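Local structure of cytochrome P450 monooxygenase (6KBH) at residues Pro184-Leu189 and Thr201-Ser206. The protein probably acts as a self-sufficient monooxygenase, joining a heme-containing P450 domain to a reductase that carries FMN and a [2Fe-2S] cluster. Residues are numbered along the deposited sequence; the frame is centred on the assembly and turned at random.
Sequences PLTVAL and TLREYS
Leu185, Thr186 and Leu189 of helix 183-192 receive the side chain of Arg203 from the short helix 199-204, after which Tyr205 and Ser206 leave the helical path. The aliphatic part of Arg203 meets the two leucines: CB lies 3.7 Å from Leu185 CD2, and CG 3.5 Å from Leu189 CD1. Its chain then bends (chi3 73°) and passes Thr186, where Thr186 CG2 sits at the edge of the guanidinium, in its plane, 3.5 Å from Arg203 NE. The polar partner of the guanidinium is Glu182, directly before helix 183-192, whose OE1 forms a salt bridge with Arg203 NH2. Thr186 presents that methyl because its hydroxyl OG1 occupies the position between backbone N and carbonyl carbon (chi1 53°) and hydrogen-bonds to Val183 O.

Both methyls of Leu185 also reach Ser206, CD1 standing 3.6 Å from OG and CD2 3.7 Å from CB. Ser206 OG donates to Leu202 O over 2.6 Å, tilted 28° out of the carbonyl plane, which ties the start of the segment after the short helix back to its last turn. At the other end Leu189 CD2 meets Leu202 CD1 at 4.0 Å, and Val194 of the intervening loop touches both leucines. Helix 153-164 adds Leu159 against Thr186 and Tyr163 against Arg203.

The contact joins two consecutive helices of the P450 domain away from the annotated sites, although the side chain of Leu185 lies about 10 Å from the heme. With no hydrogen bond between the two segments, cohesion here rests mainly on van der Waals packing of methyl and methylene groups, while the charge of Arg203 is met by Glu182 just outside.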
loop_
_atom_site.group_PDB
_atom_site.type_symbol
_atom_site.label_atom_id
_atom_site.label_comp_id
_atom_site.label_asym_id
_atom_site.label_seq_id
_atom_site.Cartn_x
_atom_site.Cartn_y
_atom_site.Cartn_z
ATOM N N PRO A 184 8.446 7.681 -17.557
ATOM C CA PRO A 184 8.058 8.498 -16.390
ATOM C C PRO A 184 8.054 9.990 -16.656
ATOM O O PRO A 184 7.315 10.727 -15.993
ATOM C CB PRO A 184 9.099 8.108 -15.330
ATOM C CG PRO A 184 9.515 6.741 -15.714
ATOM C CD PRO A 184 9.530 6.746 -17.213
ATOM N N LEU A 185 8.853 10.458 -17.612
ATOM C CA LEU A 185 8.854 11.877 -17.939
ATOM C C LEU A 185 7.550 12.282 -18.614
ATOM O O LEU A 185 6.968 13.322 -18.287
ATOM C CB LEU A 185 10.055 12.202 -18.827
ATOM C CG LEU A 185 10.217 13.651 -19.283
ATOM C CD1 LEU A 185 10.290 14.590 -18.088
ATOM C CD2 LEU A 185 11.455 13.791 -20.155
ATOM N N THR A 186 7.069 11.463 -19.558
ATOM C CA THR A 186 5.860 11.813 -20.298
ATOM C C THR A 186 4.629 11.794 -19.399
ATOM O O THR A 186 3.814 12.723 -19.435
ATOM C CB THR A 186 5.663 10.869 -21.490
ATOM O OG1 THR A 186 5.708 9.506 -21.047
ATOM C CG2 THR A 186 6.734 11.103 -22.557
ATOM N N VAL A 187 4.467 10.742 -18.588
ATOM C CA VAL A 187 3.272 10.677 -17.750
ATOM C C VAL A 187 3.296 11.786 -16.708
ATOM O O VAL A 187 2.239 12.283 -16.301
ATOM C CB VAL A 187 3.119 9.290 -17.091
ATOM C CG1 VAL A 187 3.412 8.176 -18.085
ATOM C CG2 VAL A 187 3.977 9.177 -15.860
ATOM N N ALA A 188 4.486 12.201 -16.267
ATOM C CA ALA A 188 4.559 13.353 -15.381
ATOM C C ALA A 188 4.014 14.589 -16.078
ATOM O O ALA A 188 3.223 15.340 -15.498
ATOM C CB ALA A 188 5.995 13.582 -14.912
ATOM N N LEU A 189 4.385 14.791 -17.343
ATOM C CA LEU A 189 3.810 15.895 -18.101
ATOM C C LEU A 189 2.297 15.749 -18.210
ATOM O O LEU A 189 1.558 16.725 -18.039
ATOM C CB LEU A 189 4.461 15.974 -19.481
ATOM C CG LEU A 189 5.930 16.395 -19.404
ATOM C CD1 LEU A 189 6.623 16.169 -20.727
ATOM C CD2 LEU A 189 6.050 17.847 -18.971
ATOM N N THR A 201 9.108 19.801 -26.198
ATOM C CA THR A 201 10.259 20.641 -25.867
ATOM C C THR A 201 10.572 20.560 -24.381
ATOM O O THR A 201 11.741 20.467 -23.990
ATOM C CB THR A 201 10.058 22.098 -26.280
ATOM O OG1 THR A 201 9.816 22.154 -27.683
ATOM C CG2 THR A 201 11.363 22.895 -26.003
ATOM N N LEU A 202 9.537 20.587 -23.534
ATOM C CA LEU A 202 9.794 20.492 -22.103
ATOM C C LEU A 202 10.627 19.259 -21.779
ATOM O O LEU A 202 11.431 19.284 -20.839
ATOM C CB LEU A 202 8.488 20.470 -21.304
ATOM C CG LEU A 202 7.637 21.743 -21.282
ATOM C CD1 LEU A 202 6.387 21.550 -20.423
ATOM C CD2 LEU A 202 8.449 22.933 -20.799
ATOM N N ARG A 203 10.486 18.194 -22.572
ATOM C CA ARG A 203 11.327 17.013 -22.399
ATOM C C ARG A 203 12.742 17.257 -22.903
ATOM O O ARG A 203 13.712 16.816 -22.276
ATOM C CB ARG A 203 10.717 15.824 -23.128
ATOM C CG ARG A 203 9.219 15.780 -23.070
ATOM C CD ARG A 203 8.633 14.908 -24.160
ATOM N NE ARG A 203 8.867 13.497 -23.884
ATOM C CZ ARG A 203 9.920 12.813 -24.315
ATOM N NH1 ARG A 203 10.841 13.403 -25.070
ATOM N NH2 ARG A 203 10.048 11.531 -24.004
ATOM N N GLU A 204 12.879 17.929 -24.051
ATOM C CA GLU A 204 14.202 18.307 -24.534
ATOM C C GLU A 204 14.974 19.047 -23.450
ATOM O O GLU A 204 16.185 18.852 -23.288
ATOM C CB GLU A 204 14.059 19.168 -25.794
ATOM C CG GLU A 204 15.258 19.201 -26.745
ATOM C CD GLU A 204 16.378 20.125 -26.287
ATOM O OE1 GLU A 204 16.292 21.330 -26.596
ATOM O OE2 GLU A 204 17.337 19.661 -25.629
ATOM N N TYR A 205 14.277 19.874 -22.673
ATOM C CA TYR A 205 14.873 20.634 -21.585
ATOM C C TYR A 205 14.886 19.869 -20.263
ATOM O O TYR A 205 15.213 20.457 -19.228
ATOM C CB TYR A 205 14.130 21.962 -21.399
ATOM C CG TYR A 205 14.106 22.874 -22.615
ATOM C CD1 TYR A 205 14.999 22.703 -23.665
ATOM C CD2 TYR A 205 13.182 23.908 -22.705
ATOM C CE1 TYR A 205 14.970 23.536 -24.772
ATOM C CE2 TYR A 205 13.152 24.748 -23.803
ATOM C CZ TYR A 205 14.045 24.557 -24.836
ATOM O OH TYR A 205 14.010 25.389 -25.935
ATOM N N SER A 206 14.529 18.585 -20.271
ATOM C CA SER A 206 14.527 17.752 -19.072
ATOM C C SER A 206 15.800 16.917 -19.040
ATOM O O SER A 206 16.089 16.186 -19.994
ATOM C CB SER A 206 13.298 16.842 -19.040
ATOM O OG SER A 206 12.100 17.591 -18.942
#